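Local coordinates for SusD superfamily protein (Parabacteroides distasonis, PDB 3OTN), which probably binds carbohydrate or another nutrient at the outer membrane, as a member of the SusD family, at residues G333-D341 against Y415-K423; E170-F178 against M187-A195. All blocks are in the same frame, centred on the assembly; numbering follows the deposited sequence.

Contact 1: G333-D341 against Y415-K423; sequences GYYIYKFFD and YFDLCYENK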
ATOM      1  N   GLY A 333      -0.857 -26.616   0.767  1.00 33.05           N
ATOM      2  CA  GLY A 333      -0.644 -25.479  -0.138  1.00 30.09           C
ATOM      3  C   GLY A 333       0.163 -24.408   0.541  1.00 27.28           C
ATOM      4  O   GLY A 333       0.386 -24.473   1.748  1.00 26.52           O
ATOM      5  N   TYR A 334       0.583 -23.408  -0.225  1.00 23.83           N
ATOM      6  CA  TYR A 334       1.230 -22.240   0.364  1.00 23.98           C
ATOM      7  C   TYR A 334       0.194 -21.211   0.817  1.00 23.26           C
ATOM      8  O   TYR A 334      -0.778 -20.930   0.121  1.00 20.96           O
ATOM      9  CB  TYR A 334       2.179 -21.575  -0.630  1.00 23.39           C
ATOM     10  CG  TYR A 334       3.248 -22.499  -1.200  1.00 25.95           C
ATOM     11  CD1 TYR A 334       4.255 -23.014  -0.392  1.00 26.73           C
ATOM     12  CD2 TYR A 334       3.296 -22.773  -2.572  1.00 28.89           C
ATOM     13  CE1 TYR A 334       5.265 -23.834  -0.928  1.00 25.52           C
ATOM     14  CE2 TYR A 334       4.284 -23.590  -3.114  1.00 31.57           C
ATOM     15  CZ  TYR A 334       5.275 -24.107  -2.296  1.00 31.78           C
ATOM     16  OH  TYR A 334       6.255 -24.905  -2.874  1.00 40.31           O
ATOM     17  N   TYR A 335       0.431 -20.647   1.996  1.00 21.63           N
ATOM     18  CA  TYR A 335      -0.340 -19.526   2.502  1.00 21.41           C
ATOM     19  C   TYR A 335       0.604 -18.431   2.977  1.00 19.44           C
ATOM     20  O   TYR A 335       1.770 -18.706   3.328  1.00 21.93           O
ATOM     21  CB  TYR A 335      -1.250 -19.995   3.619  1.00 23.09           C
ATOM     22  CG  TYR A 335      -2.295 -20.954   3.110  1.00 23.50           C
ATOM     23  CD1 TYR A 335      -3.529 -20.479   2.655  1.00 22.46           C
ATOM     24  CD2 TYR A 335      -2.036 -22.332   3.021  1.00 25.08           C
ATOM     25  CE1 TYR A 335      -4.498 -21.357   2.128  1.00 22.23           C
ATOM     26  CE2 TYR A 335      -3.000 -23.218   2.495  1.00 23.88           C
ATOM     27  CZ  TYR A 335      -4.225 -22.721   2.059  1.00 24.03           C
ATOM     28  OH  TYR A 335      -5.185 -23.570   1.558  1.00 31.41           O
ATOM     29  N   ILE A 336       0.109 -17.199   2.961  1.00 19.11           N
ATOM     30  CA  ILE A 336       0.875 -16.061   3.442  1.00 20.07           C
ATOM     31  C   ILE A 336       0.942 -16.039   4.962  1.00 20.10           C
ATOM     32  O   ILE A 336      -0.077 -15.968   5.635  1.00 21.82           O
ATOM     33  CB  ILE A 336       0.346 -14.732   2.894  1.00 19.96           C
ATOM     34  CG1 ILE A 336       0.563 -14.687   1.370  1.00 21.60           C
ATOM     35  CG2 ILE A 336       1.124 -13.572   3.585  1.00 14.18           C
ATOM     36  CD1 ILE A 336      -0.485 -13.863   0.558  1.00 17.64           C
ATOM     37  N   TYR A 337       2.172 -16.124   5.466  1.00 21.87           N
ATOM     38  CA  TYR A 337       2.526 -16.035   6.879  1.00 22.18           C
ATOM     39  C   TYR A 337       3.105 -14.671   7.252  1.00 21.33           C
ATOM     40  O   TYR A 337       3.261 -14.372   8.438  1.00 19.07           O
ATOM     41  CB  TYR A 337       3.594 -17.100   7.200  1.00 23.44           C
ATOM     42  CG  TYR A 337       3.718 -17.506   8.644  1.00 24.48           C
ATOM     43  CD1 TYR A 337       2.675 -18.159   9.302  1.00 22.44           C
ATOM     44  CD2 TYR A 337       4.897 -17.252   9.372  1.00 20.46           C
ATOM     45  CE1 TYR A 337       2.804 -18.561  10.648  1.00 21.97           C
ATOM     46  CE2 TYR A 337       5.009 -17.649  10.721  1.00 22.42           C
ATOM     47  CZ  TYR A 337       3.970 -18.309  11.337  1.00 21.67           C
ATOM     48  OH  TYR A 337       4.086 -18.701  12.655  1.00 23.97           O
ATOM     49  N   LYS A 338       3.373 -13.826   6.251  1.00 21.12           N
ATOM     50  CA  LYS A 338       4.045 -12.514   6.445  1.00 21.56           C
ATOM     51  C   LYS A 338       3.404 -11.620   7.525  1.00 20.13           C
ATOM     52  O   LYS A 338       4.103 -10.896   8.259  1.00 19.70           O
ATOM     53  CB  LYS A 338       4.088 -11.817   5.093  1.00 24.16           C
ATOM     54  CG  LYS A 338       4.958 -10.642   4.957  1.00 31.72           C
ATOM     55  CD  LYS A 338       5.107 -10.291   3.474  1.00 28.81           C
ATOM     56  CE  LYS A 338       5.817  -8.998   3.324  1.00 21.10           C
ATOM     57  NZ  LYS A 338       6.199  -8.687   1.931  1.00 19.92           N
ATOM     58  N   PHE A 339       2.092 -11.748   7.686  1.00 17.27           N
ATOM     59  CA  PHE A 339       1.307 -10.907   8.596  1.00 20.06           C
ATOM     60  C   PHE A 339       0.630 -11.704   9.712  1.00 17.05           C
ATOM     61  O   PHE A 339      -0.347 -11.260  10.258  1.00 20.54           O
ATOM     62  CB  PHE A 339       0.266 -10.153   7.773  1.00 18.96           C
ATOM     63  CG  PHE A 339       0.848  -9.471   6.553  1.00 21.25           C
ATOM     64  CD1 PHE A 339       1.806  -8.476   6.697  1.00 24.46           C
ATOM     65  CD2 PHE A 339       0.449  -9.829   5.266  1.00 22.51           C
ATOM     66  CE1 PHE A 339       2.340  -7.821   5.583  1.00 28.01           C
ATOM     67  CE2 PHE A 339       0.986  -9.180   4.147  1.00 20.68           C
ATOM     68  CZ  PHE A 339       1.921  -8.171   4.318  1.00 19.08           C
ATOM     69  N   PHE A 340       1.229 -12.829  10.089  1.00 17.99           N
ATOM     70  CA  PHE A 340       0.667 -13.752  11.076  1.00 19.10           C
ATOM     71  C   PHE A 340       0.963 -13.280  12.521  1.00 19.33           C
ATOM     72  O   PHE A 340       1.975 -13.631  13.151  1.00 22.83           O
ATOM     73  CB  PHE A 340       1.201 -15.149  10.769  1.00 20.05           C
ATOM     74  CG  PHE A 340       0.492 -16.276  11.468  1.00 18.87           C
ATOM     75  CD1 PHE A 340       0.831 -16.648  12.780  1.00 23.96           C
ATOM     76  CD2 PHE A 340      -0.426 -17.063  10.769  1.00 24.45           C
ATOM     77  CE1 PHE A 340       0.198 -17.750  13.386  1.00 23.56           C
ATOM     78  CE2 PHE A 340      -1.055 -18.112  11.365  1.00 23.10           C
ATOM     79  CZ  PHE A 340      -0.734 -18.474  12.679  1.00 26.96           C
ATOM     80  N   ASP A 341       0.075 -12.423  13.004  1.00 19.47           N
ATOM     81  CA  ASP A 341       0.039 -11.962  14.399  1.00 19.70           C
ATOM     82  C   ASP A 341      -0.316 -13.177  15.239  1.00 19.13           C
ATOM     83  O   ASP A 341      -1.488 -13.526  15.408  1.00 20.44           O
ATOM     84  CB  ASP A 341      -0.974 -10.802  14.530  1.00 19.29           C
ATOM     85  CG  ASP A 341      -1.113 -10.259  15.972  1.00 21.43           C
ATOM     86  OD1 ASP A 341      -0.598 -10.856  16.947  1.00 16.49           O
ATOM     87  OD2 ASP A 341      -1.807  -9.235  16.121  1.00 17.74           O
ATOM     88  N   TYR A 415       9.389  -7.073  -5.747  1.00 19.77           N
ATOM     89  CA  TYR A 415       8.426  -8.159  -5.799  1.00 19.86           C
ATOM     90  C   TYR A 415       8.629  -9.099  -4.594  1.00 19.09           C
ATOM     91  O   TYR A 415       7.683  -9.424  -3.875  1.00 19.81           O
ATOM     92  CB  TYR A 415       8.558  -8.986  -7.079  1.00 20.79           C
ATOM     93  CG  TYR A 415       7.803  -8.432  -8.289  1.00 19.19           C
ATOM     94  CD1 TYR A 415       8.196  -7.245  -8.911  1.00 18.68           C
ATOM     95  CD2 TYR A 415       6.737  -9.132  -8.842  1.00 22.59           C
ATOM     96  CE1 TYR A 415       7.541  -6.764 -10.053  1.00 23.45           C
ATOM     97  CE2 TYR A 415       6.080  -8.663  -9.964  1.00 21.61           C
ATOM     98  CZ  TYR A 415       6.482  -7.501 -10.573  1.00 22.77           C
ATOM     99  OH  TYR A 415       5.793  -7.061 -11.666  1.00 23.41           O
ATOM    100  N   PHE A 416       9.869  -9.510  -4.382  1.00 21.27           N
ATOM    101  CA  PHE A 416      10.160 -10.527  -3.391  1.00 20.36           C
ATOM    102  C   PHE A 416      10.040 -10.046  -1.954  1.00 20.48           C
ATOM    103  O   PHE A 416       9.559 -10.815  -1.107  1.00 20.71           O
ATOM    104  CB  PHE A 416      11.510 -11.168  -3.621  1.00 22.29           C
ATOM    105  CG  PHE A 416      11.632 -11.905  -4.971  1.00 22.52           C
ATOM    106  CD1 PHE A 416      10.634 -12.783  -5.417  1.00 23.97           C
ATOM    107  CD2 PHE A 416      12.757 -11.750  -5.743  1.00 23.02           C
ATOM    108  CE1 PHE A 416      10.773 -13.461  -6.646  1.00 26.13           C
ATOM    109  CE2 PHE A 416      12.906 -12.427  -6.968  1.00 21.39           C
ATOM    110  CZ  PHE A 416      11.908 -13.282  -7.404  1.00 19.81           C
ATOM    111  N   ASP A 417      10.504  -8.834  -1.672  1.00 20.65           N
ATOM    112  CA  ASP A 417      10.532  -8.305  -0.308  1.00 20.39           C
ATOM    113  C   ASP A 417       9.238  -7.615   0.096  1.00 22.41           C
ATOM    114  O   ASP A 417       8.821  -7.705   1.264  1.00 18.98           O
ATOM    115  CB  ASP A 417      11.705  -7.333  -0.099  1.00 19.04           C
ATOM    116  CG  ASP A 417      12.438  -7.580   1.201  1.00 22.77           C
ATOM    117  OD1 ASP A 417      12.922  -8.721   1.333  1.00 23.81           O
ATOM    118  OD2 ASP A 417      12.507  -6.672   2.078  1.00 26.19           O
ATOM    119  N   LEU A 418       8.615  -6.918  -0.856  1.00 20.03           N
ATOM    120  CA  LEU A 418       7.378  -6.186  -0.581  1.00 19.36           C
ATOM    121  C   LEU A 418       6.072  -6.890  -1.006  1.00 18.06           C
ATOM    122  O   LEU A 418       5.015  -6.262  -1.060  1.00 20.63           O
ATOM    123  CB  LEU A 418       7.461  -4.795  -1.219  1.00 19.55           C
ATOM    124  CG  LEU A 418       8.783  -4.046  -0.944  1.00 23.56           C
ATOM    125  CD1 LEU A 418       8.786  -2.716  -1.696  1.00 16.46           C
ATOM    126  CD2 LEU A 418       8.951  -3.829   0.564  1.00 20.71           C
ATOM    127  N   CYS A 419       6.119  -8.180  -1.315  1.00 18.38           N
ATOM    128  CA  CYS A 419       4.923  -8.852  -1.793  1.00 18.18           C
ATOM    129  C   CYS A 419       3.764  -8.775  -0.804  1.00 17.27           C
ATOM    130  O   CYS A 419       3.967  -8.911   0.396  1.00 17.93           O
ATOM    131  CB  CYS A 419       5.197 -10.325  -2.110  1.00 18.62           C
ATOM    132  SG  CYS A 419       6.003 -11.283  -0.764  1.00 22.11           S
ATOM    133  N   TYR A 420       2.561  -8.590  -1.355  1.00 17.79           N
ATOM    134  CA  TYR A 420       1.306  -8.589  -0.631  1.00 17.10           C
ATOM    135  C   TYR A 420       1.165  -7.419   0.319  1.00 18.95           C
ATOM    136  O   TYR A 420       0.371  -7.497   1.262  1.00 18.79           O
ATOM    137  CB  TYR A 420       1.062  -9.945   0.059  1.00 18.79           C
ATOM    138  CG  TYR A 420       1.248 -11.093  -0.949  1.00 12.77           C
ATOM    139  CD1 TYR A 420       0.440 -11.178  -2.076  1.00 20.34           C
ATOM    140  CD2 TYR A 420       2.253 -12.027  -0.798  1.00 17.97           C
ATOM    141  CE1 TYR A 420       0.617 -12.190  -3.020  1.00 19.83           C
ATOM    142  CE2 TYR A 420       2.449 -13.046  -1.752  1.00 21.13           C
ATOM    143  CZ  TYR A 420       1.620 -13.110  -2.857  1.00 18.41           C
ATOM    144  OH  TYR A 420       1.768 -14.105  -3.813  1.00 23.23           O
ATOM    145  N   GLU A 421       1.925  -6.347   0.059  1.00 18.08           N
ATOM    146  CA  GLU A 421       1.892  -5.096   0.852  1.00 18.59           C
ATOM    147  C   GLU A 421       1.281  -3.932   0.081  1.00 18.80           C
ATOM    148  O   GLU A 421       1.486  -2.767   0.442  1.00 17.84           O
ATOM    149  CB  GLU A 421       3.322  -4.716   1.289  1.00 18.30           C
ATOM    150  CG  GLU A 421       3.981  -5.650   2.273  1.00 21.90           C
ATOM    151  CD  GLU A 421       5.444  -5.234   2.635  1.00 21.82           C
ATOM    152  OE1 GLU A 421       5.692  -4.061   2.946  1.00 27.36           O
ATOM    153  OE2 GLU A 421       6.332  -6.099   2.598  1.00 23.16           O
ATOM    154  N   ASN A 422       0.515  -4.235  -0.969  1.00 17.07           N
ATOM    155  CA  ASN A 422      -0.177  -3.231  -1.774  1.00 16.37           C
ATOM    156  C   ASN A 422       0.782  -2.298  -2.506  1.00 17.97           C
ATOM    157  O   ASN A 422       0.518  -1.093  -2.643  1.00 19.86           O
ATOM    158  CB  ASN A 422      -1.214  -2.431  -0.902  1.00 18.07           C
ATOM    159  CG  ASN A 422      -2.587  -3.145  -0.730  1.00 20.07           C
ATOM    160  OD1 ASN A 422      -3.521  -2.530  -0.221  1.00 17.16           O
ATOM    161  ND2 ASN A 422      -2.692  -4.431  -1.095  1.00 18.86           N
ATOM    162  N   LYS A 423       1.917  -2.829  -2.961  1.00 19.63           N
ATOM    163  CA  LYS A 423       2.914  -2.041  -3.742  1.00 18.71           C
ATOM    164  C   LYS A 423       3.087  -2.506  -5.172  1.00 20.37           C
ATOM    165  O   LYS A 423       3.390  -1.699  -6.061  1.00 21.43           O
ATOM    166  CB  LYS A 423       4.309  -2.121  -3.075  1.00 18.99           C
ATOM    167  CG  LYS A 423       4.373  -1.629  -1.653  1.00 25.11           C
ATOM    168  CD  LYS A 423       4.024  -0.165  -1.544  1.00 21.13           C
ATOM    169  CE  LYS A 423       3.950   0.265  -0.073  1.00 27.44           C
ATOM    170  NZ  LYS A 423       4.069   1.718  -0.013  1.00 31.60           N
TER
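Lys338 reaches across to the chain leaving the C-terminal end of helix 403-418, and its ammonium group carries the polar side of this contact. With CG anti to the backbone N (chi1 -167°) and the rest of the chain extended, the side chain is a straight rod that delivers NZ to three acceptors. Lys338 NZ donates to Cys419 O at 2.7 Å, in the carbonyl plane and on a lone pair. Lys338 NZ also donates to Asp417 O at 2.9 Å, from above that carbonyl's plane and 44° out of it. The third bond is a salt bridge from Lys338 NZ to Glu421 OE2, again 2.7 Å, made on the anti lone pair of the carboxylate oxygen. The same OE2 is shared with Arg359, and Tyr307 OH also bonds Asp417 O; the Asp417 carboxylate itself turns to Arg301 and Arg392.

The apolar side is made by Ile336 and Phe339. Ile336, at the end of strand 334-336, sets CD1 over the centre of the Tyr420 ring, a CH-pi contact with CD1 3.6 Å from the ring centroid and 13° off its normal. Phe308 and Pro287 pack against the same pair, while Tyr420 OH bonds Lys54 O. Phe339 meets Glu421 edge-on: CG of Glu421 lies in the ring plane, 3.8 Å from Phe339 CZ. Phe339 CE2 also packs against Tyr420 CB at 4.2 Å.

Tyr420 O is buried here with no polar partner in the model; Phe339 CE2 and CZ lie beside it. The chemistry implies that the lysine charge, deep in the protein, is probably offset in part by Glu421, which also serves Arg359, while two main-chain carbonyls, one from the helix's last turn and one from the turn Leu418-Glu421, fix its position and tie both to the turn Tyr337-Phe340.

Contact 2: E170-F178 against M187-A195; sequences EAEQSDLAF and MGAVKALLA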
ATOM      1  N   GLU A 170       4.886  22.092   0.181  1.00 20.63           N
ATOM      2  CA  GLU A 170       4.627  22.981   1.324  1.00 22.74           C
ATOM      3  C   GLU A 170       4.853  22.210   2.632  1.00 21.61           C
ATOM      4  O   GLU A 170       5.528  22.725   3.543  1.00 21.70           O
ATOM      5  CB  GLU A 170       3.227  23.558   1.249  1.00 24.65           C
ATOM      6  CG  GLU A 170       3.053  24.498  -0.005  1.00 34.13           C
ATOM      7  CD  GLU A 170       1.605  24.883  -0.304  1.00 38.58           C
ATOM      8  OE1 GLU A 170       0.686  24.533   0.469  1.00 35.64           O
ATOM      9  OE2 GLU A 170       1.386  25.545  -1.336  1.00 45.43           O
ATOM     10  N   ALA A 171       4.361  20.967   2.716  1.00 18.46           N
ATOM     11  CA  ALA A 171       4.560  20.173   3.953  1.00 22.80           C
ATOM     12  C   ALA A 171       6.068  19.981   4.248  1.00 24.71           C
ATOM     13  O   ALA A 171       6.531  20.046   5.397  1.00 23.78           O
ATOM     14  CB  ALA A 171       3.812  18.812   3.859  1.00 19.83           C
ATOM     15  N   GLU A 172       6.826  19.779   3.179  1.00 24.82           N
ATOM     16  CA  GLU A 172       8.273  19.667   3.244  1.00 27.88           C
ATOM     17  C   GLU A 172       8.990  20.922   3.827  1.00 28.37           C
ATOM     18  O   GLU A 172      10.066  20.827   4.434  1.00 28.24           O
ATOM     19  CB  GLU A 172       8.765  19.414   1.818  1.00 31.73           C
ATOM     20  CG  GLU A 172      10.053  18.796   1.704  1.00 34.07           C
ATOM     21  CD  GLU A 172      10.359  18.377   0.281  1.00 28.31           C
ATOM     22  OE1 GLU A 172      10.154  19.186  -0.693  1.00 22.86           O
ATOM     23  OE2 GLU A 172      10.868  17.249   0.163  1.00 23.20           O
ATOM     24  N   GLN A 173       8.394  22.092   3.640  1.00 29.30           N
ATOM     25  CA  GLN A 173       8.949  23.349   4.175  1.00 31.30           C
ATOM     26  C   GLN A 173       8.343  23.741   5.519  1.00 32.39           C
ATOM     27  O   GLN A 173       8.430  24.895   5.908  1.00 38.07           O
ATOM     28  CB  GLN A 173       8.765  24.486   3.145  1.00 32.98           C
ATOM     29  CG  GLN A 173       9.560  24.259   1.832  1.00 37.48           C
ATOM     30  CD  GLN A 173      11.072  24.053   2.069  1.00 41.45           C
ATOM     31  OE1 GLN A 173      11.678  24.673   2.956  1.00 40.46           O
ATOM     32  NE2 GLN A 173      11.678  23.177   1.278  1.00 36.66           N
ATOM     33  N   SER A 174       7.792  22.783   6.261  1.00 29.97           N
ATOM     34  CA  SER A 174       7.056  23.076   7.490  1.00 29.24           C
ATOM     35  C   SER A 174       7.872  22.736   8.725  1.00 30.43           C
ATOM     36  O   SER A 174       8.990  22.222   8.639  1.00 32.27           O
ATOM     37  CB  SER A 174       5.767  22.257   7.495  1.00 29.88           C
ATOM     38  OG  SER A 174       6.014  20.930   7.937  1.00 27.76           O
ATOM     39  N   ASP A 175       7.269  22.976   9.879  1.00 35.29           N
ATOM     40  CA  ASP A 175       7.838  22.612  11.177  1.00 36.86           C
ATOM     41  C   ASP A 175       7.621  21.145  11.661  1.00 36.72           C
ATOM     42  O   ASP A 175       7.892  20.857  12.822  1.00 36.67           O
ATOM     43  CB  ASP A 175       7.313  23.622  12.218  1.00 37.66           C
ATOM     44  CG  ASP A 175       7.851  25.041  11.977  1.00 46.88           C
ATOM     45  OD1 ASP A 175       8.897  25.179  11.281  1.00 39.82           O
ATOM     46  OD2 ASP A 175       7.235  26.007  12.488  1.00 49.49           O
ATOM     47  N   LEU A 176       7.222  20.216  10.784  1.00 33.27           N
ATOM     48  CA  LEU A 176       6.977  18.818  11.181  1.00 33.10           C
ATOM     49  C   LEU A 176       8.200  18.089  11.687  1.00 32.65           C
ATOM     50  O   LEU A 176       9.251  18.172  11.055  1.00 32.99           O
ATOM     51  CB  LEU A 176       6.475  17.969   9.984  1.00 35.31           C
ATOM     52  CG  LEU A 176       5.033  17.840   9.583  1.00 34.70           C
ATOM     53  CD1 LEU A 176       4.978  16.923   8.311  1.00 25.33           C
ATOM     54  CD2 LEU A 176       4.234  17.264  10.740  1.00 23.29           C
ATOM     55  N   ALA A 177       8.042  17.293  12.756  1.00 29.31           N
ATOM     56  CA  ALA A 177       9.130  16.453  13.265  1.00 32.48           C
ATOM     57  C   ALA A 177       9.555  15.470  12.192  1.00 33.64           C
ATOM     58  O   ALA A 177       8.701  15.047  11.404  1.00 32.88           O
ATOM     59  CB  ALA A 177       8.663  15.671  14.511  1.00 32.10           C
ATOM     60  N   PHE A 178      10.833  15.065  12.148  1.00 33.97           N
ATOM     61  CA  PHE A 178      11.257  14.132  11.089  1.00 34.45           C
ATOM     62  C   PHE A 178      10.679  12.732  11.240  1.00 32.52           C
ATOM     63  O   PHE A 178      10.355  12.086  10.245  1.00 32.00           O
ATOM     64  CB  PHE A 178      12.788  14.055  10.882  1.00 37.59           C
ATOM     65  CG  PHE A 178      13.172  13.565   9.486  1.00 38.10           C
ATOM     66  CD1 PHE A 178      13.195  12.198   9.180  1.00 37.68           C
ATOM     67  CD2 PHE A 178      13.450  14.489   8.461  1.00 39.33           C
ATOM     68  CE1 PHE A 178      13.510  11.756   7.894  1.00 32.15           C
ATOM     69  CE2 PHE A 178      13.758  14.053   7.171  1.00 37.78           C
ATOM     70  CZ  PHE A 178      13.780  12.683   6.893  1.00 35.09           C
HETATM   71  N   MSE A 187       8.030  14.238   8.904  1.00 19.96           N
HETATM   72  CA  MSE A 187       8.717  14.610   7.666  1.00 22.48           C
HETATM   73  C   MSE A 187       9.183  13.370   6.920  1.00 20.97           C
HETATM   74  O   MSE A 187       9.208  13.360   5.687  1.00 20.99           O
HETATM   75  CB  MSE A 187       9.895  15.537   7.941  1.00 21.34           C
HETATM   76  CG  MSE A 187      10.408  16.186   6.692  1.00 30.93           C
HETATM   77 SE   MSE A 187       9.080  17.491   6.167  0.75 33.22          SE
HETATM   78  CE  MSE A 187       9.449  18.834   7.511  1.00 31.91           C
ATOM     79  N   GLY A 188       9.526  12.305   7.638  1.00 18.54           N
ATOM     80  CA  GLY A 188       9.876  11.052   6.956  1.00 20.07           C
ATOM     81  C   GLY A 188       8.736  10.515   6.079  1.00 18.45           C
ATOM     82  O   GLY A 188       8.973  10.032   4.981  1.00 19.28           O
ATOM     83  N   ALA A 189       7.497  10.617   6.571  1.00 19.68           N
ATOM     84  CA  ALA A 189       6.326  10.231   5.824  1.00 17.14           C
ATOM     85  C   ALA A 189       6.164  11.111   4.578  1.00 16.67           C
ATOM     86  O   ALA A 189       5.890  10.601   3.489  1.00 16.20           O
ATOM     87  CB  ALA A 189       5.018  10.296   6.738  1.00 14.88           C
ATOM     88  N   VAL A 190       6.344  12.422   4.749  1.00 18.57           N
ATOM     89  CA  VAL A 190       6.240  13.359   3.629  1.00 19.23           C
ATOM     90  C   VAL A 190       7.274  13.036   2.572  1.00 20.61           C
ATOM     91  O   VAL A 190       6.961  13.048   1.379  1.00 20.38           O
ATOM     92  CB  VAL A 190       6.463  14.846   4.107  1.00 18.28           C
ATOM     93  CG1 VAL A 190       6.649  15.781   2.911  1.00 18.61           C
ATOM     94  CG2 VAL A 190       5.343  15.289   5.025  1.00 16.79           C
ATOM     95  N   LYS A 191       8.506  12.783   3.001  1.00 18.99           N
ATOM     96  CA  LYS A 191       9.591  12.485   2.039  1.00 19.63           C
ATOM     97  C   LYS A 191       9.370  11.148   1.352  1.00 19.69           C
ATOM     98  O   LYS A 191       9.640  11.038   0.176  1.00 19.70           O
ATOM     99  CB  LYS A 191      10.994  12.461   2.675  1.00 19.74           C
ATOM    100  CG  LYS A 191      11.415  13.675   3.419  1.00 26.15           C
ATOM    101  CD  LYS A 191      11.580  14.851   2.570  1.00 29.73           C
ATOM    102  CE  LYS A 191      12.246  16.034   3.374  1.00 28.04           C
ATOM    103  NZ  LYS A 191      12.525  17.077   2.394  1.00 20.75           N
ATOM    104  N   ALA A 192       8.867  10.149   2.073  1.00 17.37           N
ATOM    105  CA  ALA A 192       8.573   8.822   1.480  1.00 18.69           C
ATOM    106  C   ALA A 192       7.471   8.929   0.421  1.00 19.40           C
ATOM    107  O   ALA A 192       7.593   8.392  -0.681  1.00 22.09           O
ATOM    108  CB  ALA A 192       8.182   7.816   2.565  1.00 17.95           C
ATOM    109  N   LEU A 193       6.394   9.632   0.754  1.00 17.25           N
ATOM    110  CA  LEU A 193       5.314   9.845  -0.179  1.00 17.48           C
ATOM    111  C   LEU A 193       5.758  10.651  -1.378  1.00 17.17           C
ATOM    112  O   LEU A 193       5.436  10.277  -2.510  1.00 20.20           O
ATOM    113  CB  LEU A 193       4.123  10.547   0.476  1.00 17.32           C
ATOM    114  CG  LEU A 193       2.915  10.819  -0.436  1.00 20.63           C
ATOM    115  CD1 LEU A 193       2.462   9.540  -1.178  1.00 17.08           C
ATOM    116  CD2 LEU A 193       1.781  11.429   0.380  1.00 16.50           C
ATOM    117  N   LEU A 194       6.493  11.745  -1.140  1.00 17.41           N
ATOM    118  CA  LEU A 194       6.933  12.607  -2.235  1.00 18.69           C
ATOM    119  C   LEU A 194       7.960  11.869  -3.128  1.00 20.00           C
ATOM    120  O   LEU A 194       7.940  12.035  -4.354  1.00 19.77           O
ATOM    121  CB  LEU A 194       7.437  13.970  -1.735  1.00 18.96           C
ATOM    122  CG  LEU A 194       7.831  15.010  -2.789  1.00 19.15           C
ATOM    123  CD1 LEU A 194       6.744  15.200  -3.845  1.00 16.05           C
ATOM    124  CD2 LEU A 194       8.177  16.349  -2.141  1.00 22.34           C
ATOM    125  N   ALA A 195       8.800  11.004  -2.549  1.00 19.67           N
ATOM    126  CA  ALA A 195       9.664  10.144  -3.380  1.00 22.68           C
ATOM    127  C   ALA A 195       8.823   9.289  -4.363  1.00 18.95           C
ATOM    128  O   ALA A 195       9.114   9.185  -5.550  1.00 18.61           O
ATOM    129  CB  ALA A 195      10.555   9.239  -2.511  1.00 20.47           C
TER
HETATM  130  O   HOH W   1      12.413  19.432   4.338  1.00 34.67           O
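The connection between two helices of the helical N-terminal part, 156-172 and 187-202, folds back here so that Met187 begins the second helix against the chain leaving the first. Two backbone bonds fasten that start: Met187 N donates to Ala177 O at 2.7 Å, N-H...O angle 167°, and Gly188 N donates to Phe178 O, also at 2.7 Å. Both nitrogens belong to the helix's first turn.

In Met187, a selenomethionine, CG points away from the backbone N, and the chain bends at chi2 and chi3 (72° and 74°), bringing its end against the linker. Met187 SE lies 3.7 Å from Ala171 O, and CE touches the carbonyl oxygens of both Ser174 and Leu176. The linker is itself braced by Ser174: its OG accepts from Leu176 N, an ST turn, and also donates to Ala171 O. Beside it, Val190 CG2 meets Leu176 CD1 at 3.7 Å as well as Ala171 CB. The Phe178 ring crosses Met187 at about a right angle, CD2 against CB, and turns a face to Gly188 N.

On the polar side, Lys191 NZ makes a salt bridge with Glu172 OE2 at 2.8 Å, from above the carboxylate plane. Arg219 and Glu222 of helix 210-225 extend this pair into a charge network, and a water links Lys191 NZ to Glu172 O. Leu194 CD2 lies against the Glu172 carboxylate.

A helical hairpin whose second helix starts on carbonyls of the linker is consistent with the TPR-like helical region of SusD proteins.

Overall arrangement
Contact 1 is fully buried, whereas contact 2 is only partly buried; their centres lie 28 Å apart on opposite sides of the chain's centre, and they do not touch. The two share no helix or strand. Contact 1 joins parts distant in sequence, a strand end and a helix end with 73 residues between them, while contact 2 closes a local hairpin across eight. Each includes a lysine-glutamate salt bridge, but the buried lysine of 333-341 also bonds two main-chain carbonyls, whereas that of 187-195 also pairs with a glutamate of a third helix and bonds a water. Backbone-to-backbone bonds across the segments occur in contact 2 alone.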